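Local coordinates for SusD superfamily protein (Bacteroides vulgatus ATCC 8482, PDB 3JQ0), which probably binds nutrients such as glycans at the outer membrane as a SusD-like protein of a gut Bacteroides, at residues Gln84-Thr89 / Tyr102-Ala107; Gly73-Ile78 / Ala112-His117; Ser181-Gln186 / Glu242-Ile247; Val125-Asp130 / Gly145-Thr150. All blocks are in the same frame, centred on the assembly; numbering follows the deposited sequence.

Contact 1: Gln84-Thr89 / Tyr102-Ala107; sequences QMIAKT and YYLGEA
Met85 opens the contact by laying its methyl CE over one face of the Tyr103 ring, a CH-pi contact in which CE stands 3.8 Å from the ring centroid and is displaced toward the CG side of the ring. The chain gets there because CG lies anti to the backbone N (chi1 -177°) and then bends at the second torsion, turning the selenomethionine end across the gap. One residue on, Ile86 makes its contact through CG1, 3.6 Å from Ala107 CB; the short alanine side chain lets the isoleucine lie close to helix 97-122. Thr89 follows a turn later and splits its two branches. The methyl CG2 slides past Leu104, reaching CG of that leucine at 3.8 Å, and also lies near the plane of the Tyr103 ring at its edge. The hydroxyl OG1 turns back to Met85 O at 2.8 Å. Met85 O takes two bonds, from OG1 and from Thr89 N, which approach it from opposite faces of its plane. A serine here would keep the hydroxyl but would probably leave a gap beside Leu104 and the edge of Tyr103. The two short segments run nearly antiparallel, 157° between their axes, as in a helical hairpin, and Tyr103 OH is held by Thr13 of helix 9-25. The chemistry across the interface is therefore apolar, with the threonine hydroxyl satisfied inside its own helix.

Contact 2: Gly73-Ile78 / Ala112-His117; sequences GDMYKI and AYLYFH
Leu114 divides its two methyl groups between two residues of the opposing helix start. CD2 lies against the selenium of Met75, 3.8 Å from SE, while CD1 meets Ile78 CG2 at 3.7 Å, the isoleucine crossing the leucine at about a right angle. An alanine in place of Leu114 would probably open a gap between Met75 and Ile78, leaving the selenomethionine end freer to turn. Met75 CG stands anti to the carbonyl carbon (chi1 -70°) and the chain bends only at its last torsion, which carries the selenium to Leu114 and the methyl CE to His117, whose CB is 4.1 Å from Met75 CE. Beside this group the side chains of Tyr76 and Tyr115 also cross nearly at right angles, with Tyr115 OH 3.7 Å from Tyr76 CE1. All of this joins the first turn of helix 75-91 to the later part of helix 97-122, two consecutive antiparallel helices of the SusD-type helical region, which belongs to the TPR-like superfamily. Further out, polar bonds fix the rings. Tyr76 OH is bonded to Val126 O and Tyr115 OH to Tyr128 O, both in the loop that follows helix 97-122. The imidazole of His117 is gripped at both nitrogens: NE2 donates to Tyr113 OH at 2.9 Å, nearly straight at 173° and close to the ring plane, and ND1 pairs with Tyr450 OH. Phe30 stacks on the same imidazole.

Contact 3: Ser181-Gln186 / Glu242-Ile247; sequences SAAATQ and EMIFTI
A classic beta bulge in strand 243-247, where Ile244 and Phe245 both face Tyr362 of the partner strand 359-363, is set against the start of helix 182-199. Ile244 carries most of the contact through its branch methyl CG2, which lies anti to the backbone N and presses on the first helical turn, 3.8 Å from Ala183 CB and 3.7 Å from the backbone N of Ala184. Next to it, Phe245 meets Ala184 only through its CB, 4.1 Å from the alanine CB. Beyond that carbon the phenylalanine ring turns away, meeting Trp180 edge-to-face. A single water completes the join: it accepts from Ser181 OG at 2.7 Å and donates to Ile244 O at the same length, bridging a hydroxyl and a carbonyl that stand 4.0 Å apart. A chi1 of 69° sets that OG between the backbone N and the carbonyl carbon of Ser181, where it meets the water and also accepts a weak bond from Ala184 N. Small alanines on this turn allow the strand to come close, and the buried carbonyl of the bulge gains a partner through the water. Ser181 thus serves as the N-cap of helix 182-199, its hydroxyl shared between the capping bond and a water-mediated link to a bulged antiparallel strand.

Contact 4: Val125-Asp130 / Gly145-Thr150; sequences VVLYLD and GVSPAT
Ser147 N donates to Val125 O at 2.9 Å, the firm direct bond of this contact: it is nearly straight at 170°, although the donor stands well above the carbonyl plane. The return bond, from Val125 N to Ser147 O, is long at 3.3 Å, bent to 123° and weak. Between the two segments a water makes a three-way link. It accepts from Leu127 N at 2.9 Å, donates to Gly145 O at 3.0 Å, and is also bonded to Ser147 OG at 2.7 Å. The serine hydroxyl therefore faces the water while Leu127 brings its CD1 alongside, 3.6 Å from that OG. With OG anti to the carbonyl carbon (chi1 -63°), the hydroxyl comes out on the Leu127 side, where the water also lies. Packing continues at the next pair, where Val126 CG2 rests on the carbonyl of Gly145, 3.6 Å from its O, and approaches Val146 CG1 more loosely. The CB and CG1 of Val146 lie over the backbone of Val125, and backbone and branched side chains share the interface. This is a loop-to-loop join near the surface, where the chain leaving helix 97-122 runs alongside the chain entering helix 149-167. Val125 turns its side chain the other way, onto Tyr76 of helix 75-91 and Val152 of helix 149-167, while Leu127 also reaches Tyr115 of helix 97-122.

Contacts 1 and 2 tie the same two helices, 75-91 and 97-122, at points about 16 Å apart between centres, and contact 1 falls within the span of chain that contact 2 brackets. Contact 4 lies about 12 Å from contact 2, centre to centre, and the two tyrosine hydroxyls of contact 2 reach its loop carbonyls. Contact 3 touches contact 1 by packing of Tyr102 on Ser181, but stands about 26 Å from contact 4 between centres. It also connects the two sequence-family regions. The side chain of Phe245 is about 5 Å from a bound glycerol, likely a remnant of the crystallisation medium, though such molecules can mark pockets.

Contact 1: Gln84-Thr89 / Tyr102-Ala107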
# COMPACT_ATOMS: atom_id res chain seq x y z
N GLN A 84 -25.55 4.85 -2.57
CA GLN A 84 -26.37 5.98 -2.97
C GLN A 84 -25.96 6.57 -4.32
O GLN A 84 -26.81 6.78 -5.19
CB GLN A 84 -26.32 7.04 -1.87
CG GLN A 84 -27.16 8.27 -2.15
CD GLN A 84 -27.16 9.27 -1.02
OE1 GLN A 84 -26.52 9.07 0.02
NE2 GLN A 84 -27.86 10.38 -1.24
N MSE A 85 -24.66 6.82 -4.52
CA MSE A 85 -24.21 7.31 -5.80
C MSE A 85 -24.60 6.37 -6.93
O MSE A 85 -25.03 6.81 -8.00
CB MSE A 85 -22.68 7.51 -5.80
CG MSE A 85 -22.09 8.08 -7.05
SE MSE A 85 -22.57 9.95 -7.26
CE MSE A 85 -21.61 10.28 -8.94
N ILE A 86 -24.43 5.06 -6.74
CA ILE A 86 -24.79 4.10 -7.78
C ILE A 86 -26.28 4.24 -8.16
O ILE A 86 -26.65 4.31 -9.34
CB ILE A 86 -24.46 2.64 -7.39
CG1 ILE A 86 -22.94 2.45 -7.33
CG2 ILE A 86 -25.10 1.63 -8.38
CD1 ILE A 86 -22.48 1.20 -6.58
N ALA A 87 -27.12 4.27 -7.14
CA ALA A 87 -28.56 4.37 -7.42
C ALA A 87 -28.93 5.68 -8.13
O ALA A 87 -29.63 5.67 -9.16
CB ALA A 87 -29.33 4.24 -6.15
N LYS A 88 -28.46 6.80 -7.60
CA LYS A 88 -28.79 8.10 -8.19
C LYS A 88 -28.25 8.30 -9.60
O LYS A 88 -28.92 8.86 -10.46
CB LYS A 88 -28.37 9.27 -7.31
CG LYS A 88 -28.93 9.24 -5.93
CD LYS A 88 -30.47 9.27 -5.91
CE LYS A 88 -31.03 9.34 -4.48
NZ LYS A 88 -32.54 9.48 -4.50
N THR A 89 -27.04 7.80 -9.84
CA THR A 89 -26.42 7.92 -11.14
C THR A 89 -27.09 6.98 -12.15
O THR A 89 -27.23 7.34 -13.32
CB THR A 89 -24.92 7.65 -11.04
OG1 THR A 89 -24.35 8.57 -10.09
CG2 THR A 89 -24.19 7.81 -12.36
N TYR A 102 -18.93 7.10 -16.56
CA TYR A 102 -17.68 7.29 -15.85
C TYR A 102 -17.92 7.22 -14.34
O TYR A 102 -17.18 6.57 -13.60
CB TYR A 102 -16.97 8.60 -16.23
CG TYR A 102 -15.46 8.51 -16.02
CD1 TYR A 102 -14.64 7.87 -16.97
CD2 TYR A 102 -14.87 8.94 -14.84
CE1 TYR A 102 -13.31 7.74 -16.79
CE2 TYR A 102 -13.49 8.80 -14.65
CZ TYR A 102 -12.74 8.19 -15.62
OH TYR A 102 -11.38 8.05 -15.42
N TYR A 103 -18.96 7.90 -13.87
CA TYR A 103 -19.28 7.85 -12.44
C TYR A 103 -19.61 6.43 -11.99
O TYR A 103 -19.18 6.02 -10.91
CB TYR A 103 -20.44 8.75 -12.08
CG TYR A 103 -20.23 10.24 -12.10
CD1 TYR A 103 -19.08 10.82 -11.60
CD2 TYR A 103 -21.21 11.08 -12.58
CE1 TYR A 103 -18.93 12.16 -11.57
CE2 TYR A 103 -21.03 12.41 -12.60
CZ TYR A 103 -19.91 12.98 -12.09
OH TYR A 103 -19.72 14.35 -12.04
N LEU A 104 -20.34 5.66 -12.79
CA LEU A 104 -20.66 4.29 -12.43
C LEU A 104 -19.39 3.45 -12.41
O LEU A 104 -19.22 2.62 -11.50
CB LEU A 104 -21.72 3.72 -13.36
CG LEU A 104 -23.12 4.30 -13.20
CD1 LEU A 104 -24.10 3.81 -14.29
CD2 LEU A 104 -23.67 4.02 -11.83
N GLY A 105 -18.49 3.67 -13.39
CA GLY A 105 -17.23 2.93 -13.38
C GLY A 105 -16.49 3.18 -12.08
O GLY A 105 -15.99 2.24 -11.42
N GLU A 106 -16.47 4.44 -11.65
CA GLU A 106 -15.81 4.78 -10.41
C GLU A 106 -16.49 4.21 -9.18
O GLU A 106 -15.79 3.70 -8.26
CB GLU A 106 -15.66 6.29 -10.28
CG GLU A 106 -14.83 6.94 -11.37
CD GLU A 106 -14.59 8.39 -11.09
OE1 GLU A 106 -15.56 9.11 -10.87
OE2 GLU A 106 -13.41 8.88 -11.14
N ALA A 107 -17.82 4.30 -9.11
CA ALA A 107 -18.53 3.89 -7.92
C ALA A 107 -18.49 2.37 -7.73
O ALA A 107 -18.20 1.87 -6.63
CB ALA A 107 -19.96 4.42 -7.95

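Contact 2: Gly73-Ile78 / Ala112-His117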
# COMPACT_ATOMS: atom_id res chain seq x y z
N GLY A 73 -12.68 -0.74 10.00
CA GLY A 73 -12.00 0.42 9.48
C GLY A 73 -12.90 1.57 9.09
O GLY A 73 -12.47 2.41 8.30
N ASP A 74 -14.12 1.61 9.61
CA ASP A 74 -15.11 2.58 9.28
C ASP A 74 -15.48 2.57 7.78
O ASP A 74 -15.92 3.57 7.23
CB ASP A 74 -14.63 3.94 9.76
CG ASP A 74 -15.71 4.91 9.83
OD1 ASP A 74 -16.87 4.54 10.16
OD2 ASP A 74 -15.43 6.08 9.49
N MSE A 75 -15.31 1.43 7.13
CA MSE A 75 -15.58 1.36 5.68
C MSE A 75 -17.05 1.30 5.29
O MSE A 75 -17.41 1.74 4.20
CB MSE A 75 -14.78 0.24 5.06
CG MSE A 75 -13.30 0.52 5.01
SE MSE A 75 -12.32 -0.89 4.07
CE MSE A 75 -11.54 -1.77 5.54
N TYR A 76 -17.91 0.81 6.19
CA TYR A 76 -19.31 0.65 5.81
C TYR A 76 -20.03 1.96 5.57
O TYR A 76 -20.91 2.06 4.72
CB TYR A 76 -20.09 -0.21 6.77
CG TYR A 76 -19.85 -1.68 6.50
CD1 TYR A 76 -20.54 -2.33 5.49
CD2 TYR A 76 -18.92 -2.42 7.19
CE1 TYR A 76 -20.33 -3.68 5.19
CE2 TYR A 76 -18.67 -3.77 6.90
CZ TYR A 76 -19.38 -4.40 5.92
OH TYR A 76 -19.14 -5.72 5.68
N LYS A 77 -19.68 3.02 6.28
CA LYS A 77 -20.41 4.28 6.01
C LYS A 77 -19.94 4.86 4.67
O LYS A 77 -20.69 5.61 4.05
CB LYS A 77 -20.41 5.27 7.16
CG LYS A 77 -19.07 5.86 7.47
CD LYS A 77 -19.31 6.91 8.59
CE LYS A 77 -18.10 7.50 9.26
NZ LYS A 77 -17.29 8.22 8.27
N ILE A 78 -18.72 4.51 4.19
CA ILE A 78 -18.33 4.86 2.81
C ILE A 78 -19.13 4.07 1.80
O ILE A 78 -19.67 4.62 0.85
CB ILE A 78 -16.80 4.68 2.54
CG1 ILE A 78 -15.94 5.22 3.69
CG2 ILE A 78 -16.42 5.23 1.20
CD1 ILE A 78 -14.47 4.98 3.53
N ALA A 112 -16.01 -2.33 -4.90
CA ALA A 112 -15.23 -3.57 -4.97
C ALA A 112 -13.91 -3.41 -4.20
O ALA A 112 -13.48 -4.33 -3.52
CB ALA A 112 -14.97 -3.93 -6.42
N TYR A 113 -13.27 -2.25 -4.34
CA TYR A 113 -11.99 -1.99 -3.69
C TYR A 113 -12.10 -2.11 -2.17
O TYR A 113 -11.29 -2.75 -1.49
CB TYR A 113 -11.53 -0.58 -4.11
CG TYR A 113 -10.22 -0.19 -3.48
CD1 TYR A 113 -9.00 -0.68 -3.95
CD2 TYR A 113 -10.19 0.66 -2.38
CE1 TYR A 113 -7.78 -0.34 -3.31
CE2 TYR A 113 -9.00 1.02 -1.79
CZ TYR A 113 -7.83 0.50 -2.21
OH TYR A 113 -6.65 0.79 -1.53
N LEU A 114 -13.14 -1.50 -1.60
CA LEU A 114 -13.34 -1.57 -0.17
C LEU A 114 -13.68 -2.99 0.27
O LEU A 114 -13.13 -3.48 1.26
CB LEU A 114 -14.41 -0.56 0.29
CG LEU A 114 -14.06 0.90 0.10
CD1 LEU A 114 -15.23 1.80 0.45
CD2 LEU A 114 -12.82 1.30 0.95
N TYR A 115 -14.58 -3.65 -0.44
CA TYR A 115 -14.90 -5.01 -0.10
C TYR A 115 -13.70 -5.94 -0.20
O TYR A 115 -13.63 -6.94 0.56
CB TYR A 115 -16.09 -5.57 -0.89
CG TYR A 115 -17.43 -5.18 -0.26
CD1 TYR A 115 -17.84 -5.74 0.91
CD2 TYR A 115 -18.24 -4.21 -0.84
CE1 TYR A 115 -19.04 -5.36 1.52
CE2 TYR A 115 -19.45 -3.86 -0.30
CZ TYR A 115 -19.85 -4.43 0.88
OH TYR A 115 -21.04 -4.08 1.53
N PHE A 116 -12.73 -5.65 -1.08
CA PHE A 116 -11.53 -6.50 -1.21
C PHE A 116 -10.58 -6.30 -0.01
O PHE A 116 -9.97 -7.26 0.45
CB PHE A 116 -10.88 -6.26 -2.56
CG PHE A 116 -9.71 -7.17 -2.86
CD1 PHE A 116 -9.82 -8.55 -2.76
CD2 PHE A 116 -8.50 -6.64 -3.27
CE1 PHE A 116 -8.77 -9.37 -3.05
CE2 PHE A 116 -7.44 -7.47 -3.56
CZ PHE A 116 -7.58 -8.85 -3.47
N HIS A 117 -10.47 -5.08 0.54
CA HIS A 117 -9.81 -4.91 1.84
C HIS A 117 -10.52 -5.70 2.91
O HIS A 117 -9.91 -6.37 3.75
CB HIS A 117 -9.73 -3.45 2.24
CG HIS A 117 -8.62 -2.68 1.60
ND1 HIS A 117 -7.29 -2.88 1.87
CD2 HIS A 117 -8.70 -1.61 0.76
CE1 HIS A 117 -6.59 -2.00 1.18
NE2 HIS A 117 -7.41 -1.23 0.48

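Contact 3: Ser181-Gln186 / Glu242-Ile247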
# COMPACT_ATOMS: atom_id res chain seq x y z
N SER A 181 -10.47 5.24 -12.02
CA SER A 181 -10.42 5.20 -13.50
C SER A 181 -10.45 3.74 -13.95
O SER A 181 -10.35 2.79 -13.14
CB SER A 181 -9.13 5.85 -14.00
OG SER A 181 -8.01 5.06 -13.66
N ALA A 182 -10.52 3.54 -15.26
CA ALA A 182 -10.55 2.20 -15.82
C ALA A 182 -9.32 1.38 -15.46
O ALA A 182 -9.42 0.18 -15.19
CB ALA A 182 -10.73 2.24 -17.33
N ALA A 183 -8.14 2.03 -15.44
CA ALA A 183 -6.93 1.31 -15.13
C ALA A 183 -6.90 0.93 -13.65
O ALA A 183 -6.34 -0.10 -13.30
CB ALA A 183 -5.68 2.11 -15.51
N ALA A 184 -7.51 1.73 -12.78
CA ALA A 184 -7.62 1.37 -11.37
C ALA A 184 -8.48 0.10 -11.22
O ALA A 184 -8.14 -0.84 -10.48
CB ALA A 184 -8.20 2.50 -10.53
N THR A 185 -9.61 0.04 -11.94
CA THR A 185 -10.44 -1.18 -11.93
C THR A 185 -9.64 -2.39 -12.46
O THR A 185 -9.77 -3.48 -11.89
CB THR A 185 -11.73 -0.98 -12.73
OG1 THR A 185 -12.52 -0.10 -11.95
CG2 THR A 185 -12.48 -2.31 -12.92
N GLN A 186 -8.85 -2.25 -13.51
CA GLN A 186 -8.06 -3.38 -14.01
C GLN A 186 -6.99 -3.84 -13.01
O GLN A 186 -6.78 -5.02 -12.86
CB GLN A 186 -7.45 -3.10 -15.37
CG GLN A 186 -8.51 -2.90 -16.45
CD GLN A 186 -9.39 -4.11 -16.61
OE1 GLN A 186 -8.91 -5.23 -16.88
NE2 GLN A 186 -10.70 -3.91 -16.45
N GLU A 242 3.61 7.39 -13.57
CA GLU A 242 3.60 6.17 -12.83
C GLU A 242 2.32 5.98 -12.04
O GLU A 242 1.98 4.85 -11.66
CB GLU A 242 4.82 6.08 -11.96
CG GLU A 242 4.91 4.71 -11.27
CD GLU A 242 6.24 4.17 -11.00
OE1 GLU A 242 7.20 4.77 -11.53
OE2 GLU A 242 6.30 3.11 -10.33
N MSE A 243 1.61 7.05 -11.75
CA MSE A 243 0.41 6.96 -10.95
C MSE A 243 -0.79 6.47 -11.73
O MSE A 243 -1.19 7.07 -12.73
CB MSE A 243 0.09 8.32 -10.34
CG MSE A 243 1.20 8.89 -9.47
SE MSE A 243 1.61 7.72 -7.97
CE MSE A 243 3.18 8.56 -7.40
N ILE A 244 -1.33 5.34 -11.31
CA ILE A 244 -2.58 4.81 -11.82
C ILE A 244 -3.73 5.34 -10.95
O ILE A 244 -4.70 5.89 -11.49
CB ILE A 244 -2.57 3.26 -11.86
CG1 ILE A 244 -1.47 2.73 -12.80
CG2 ILE A 244 -3.97 2.74 -12.22
CD1 ILE A 244 -1.07 1.31 -12.44
N PHE A 245 -3.59 5.19 -9.62
CA PHE A 245 -4.55 5.78 -8.69
C PHE A 245 -3.75 6.24 -7.50
O PHE A 245 -2.98 5.47 -6.92
CB PHE A 245 -5.64 4.80 -8.28
CG PHE A 245 -6.63 5.37 -7.30
CD1 PHE A 245 -7.26 6.61 -7.54
CD2 PHE A 245 -6.96 4.72 -6.13
CE1 PHE A 245 -8.14 7.15 -6.63
CE2 PHE A 245 -7.85 5.26 -5.24
CZ PHE A 245 -8.45 6.46 -5.48
N THR A 246 -3.87 7.52 -7.19
CA THR A 246 -3.11 8.14 -6.11
C THR A 246 -4.04 9.03 -5.28
O THR A 246 -4.90 9.70 -5.84
CB THR A 246 -1.91 8.93 -6.72
OG1 THR A 246 -1.10 9.41 -5.66
CG2 THR A 246 -2.34 10.07 -7.66
N ILE A 247 -3.87 8.98 -3.97
CA ILE A 247 -4.68 9.78 -3.05
C ILE A 247 -4.10 11.19 -3.00
O ILE A 247 -2.95 11.39 -2.59
CB ILE A 247 -4.70 9.20 -1.64
CG1 ILE A 247 -5.24 7.79 -1.60
CG2 ILE A 247 -5.46 10.10 -0.67
CD1 ILE A 247 -6.59 7.60 -2.06
O HOH W 1 -7.37 5.96 -11.20

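Contact 4: Val125-Asp130 / Gly145-Thr150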
# COMPACT_ATOMS: atom_id res chain seq x y z
N VAL A 125 -18.03 -11.09 5.75
CA VAL A 125 -18.51 -9.78 6.14
C VAL A 125 -19.90 -9.56 5.59
O VAL A 125 -20.33 -10.24 4.65
CB VAL A 125 -17.54 -8.63 5.65
CG1 VAL A 125 -16.16 -8.77 6.30
CG2 VAL A 125 -17.44 -8.55 4.11
N VAL A 126 -20.63 -8.59 6.14
CA VAL A 126 -21.94 -8.24 5.65
C VAL A 126 -21.81 -7.64 4.26
O VAL A 126 -21.01 -6.72 4.04
CB VAL A 126 -22.66 -7.27 6.61
CG1 VAL A 126 -24.01 -6.82 5.99
CG2 VAL A 126 -22.90 -7.94 7.94
N LEU A 127 -22.64 -8.11 3.34
CA LEU A 127 -22.74 -7.50 2.01
C LEU A 127 -23.88 -6.48 2.04
O LEU A 127 -25.07 -6.79 1.86
CB LEU A 127 -22.93 -8.57 0.93
CG LEU A 127 -21.72 -9.43 0.62
CD1 LEU A 127 -22.05 -10.56 -0.38
CD2 LEU A 127 -20.53 -8.54 0.13
N TYR A 128 -23.51 -5.23 2.27
CA TYR A 128 -24.41 -4.12 2.36
C TYR A 128 -24.38 -3.43 0.99
O TYR A 128 -23.34 -2.86 0.58
CB TYR A 128 -23.94 -3.19 3.46
CG TYR A 128 -24.85 -2.07 3.66
CD1 TYR A 128 -26.16 -2.29 4.08
CD2 TYR A 128 -24.48 -0.75 3.34
CE1 TYR A 128 -27.07 -1.24 4.23
CE2 TYR A 128 -25.36 0.30 3.48
CZ TYR A 128 -26.67 0.04 3.91
OH TYR A 128 -27.56 1.08 4.06
N LEU A 129 -25.50 -3.50 0.29
CA LEU A 129 -25.61 -3.01 -1.07
C LEU A 129 -26.74 -1.95 -1.20
O LEU A 129 -26.88 -1.39 -2.27
CB LEU A 129 -25.81 -4.18 -2.04
CG LEU A 129 -24.75 -5.28 -1.99
CD1 LEU A 129 -25.05 -6.48 -2.88
CD2 LEU A 129 -23.38 -4.74 -2.38
N ASP A 130 -27.38 -1.59 -0.08
CA ASP A 130 -28.44 -0.53 0.04
C ASP A 130 -27.87 0.80 0.50
O ASP A 130 -26.67 0.91 0.84
CB ASP A 130 -29.45 -1.00 1.06
CG ASP A 130 -30.07 -2.32 0.64
OD1 ASP A 130 -30.26 -2.50 -0.58
OD2 ASP A 130 -30.31 -3.17 1.52
N GLY A 145 -26.62 -10.49 9.06
CA GLY A 145 -25.37 -11.20 9.31
C GLY A 145 -24.44 -11.26 8.09
O GLY A 145 -24.78 -10.88 6.99
N VAL A 146 -23.27 -11.79 8.32
CA VAL A 146 -22.21 -11.85 7.32
C VAL A 146 -22.55 -12.83 6.19
O VAL A 146 -23.30 -13.81 6.38
CB VAL A 146 -20.83 -12.18 7.96
CG1 VAL A 146 -20.48 -11.15 9.03
CG2 VAL A 146 -20.74 -13.61 8.47
N SER A 147 -21.93 -12.59 5.03
CA SER A 147 -21.89 -13.55 3.93
C SER A 147 -20.55 -14.28 3.96
O SER A 147 -19.52 -13.70 4.36
CB SER A 147 -22.09 -12.84 2.60
OG SER A 147 -23.35 -12.24 2.58
N PRO A 148 -20.54 -15.53 3.51
CA PRO A 148 -19.27 -16.24 3.42
C PRO A 148 -18.30 -15.53 2.49
O PRO A 148 -18.71 -14.92 1.48
CB PRO A 148 -19.65 -17.64 2.88
CG PRO A 148 -21.04 -17.72 2.99
CD PRO A 148 -21.67 -16.38 3.10
N ALA A 149 -17.00 -15.67 2.80
CA ALA A 149 -15.93 -15.08 1.98
C ALA A 149 -16.13 -15.36 0.47
O ALA A 149 -15.88 -14.49 -0.37
CB ALA A 149 -14.55 -15.57 2.46
N THR A 150 -16.54 -16.59 0.12
CA THR A 150 -16.81 -16.89 -1.29
C THR A 150 -17.85 -15.97 -1.93
O THR A 150 -17.68 -15.53 -3.08
CB THR A 150 -17.23 -18.36 -1.47
OG1 THR A 150 -18.37 -18.62 -0.67
CG2 THR A 150 -16.09 -19.27 -1.17
O HOH W 2 -24.37 -10.33 4.11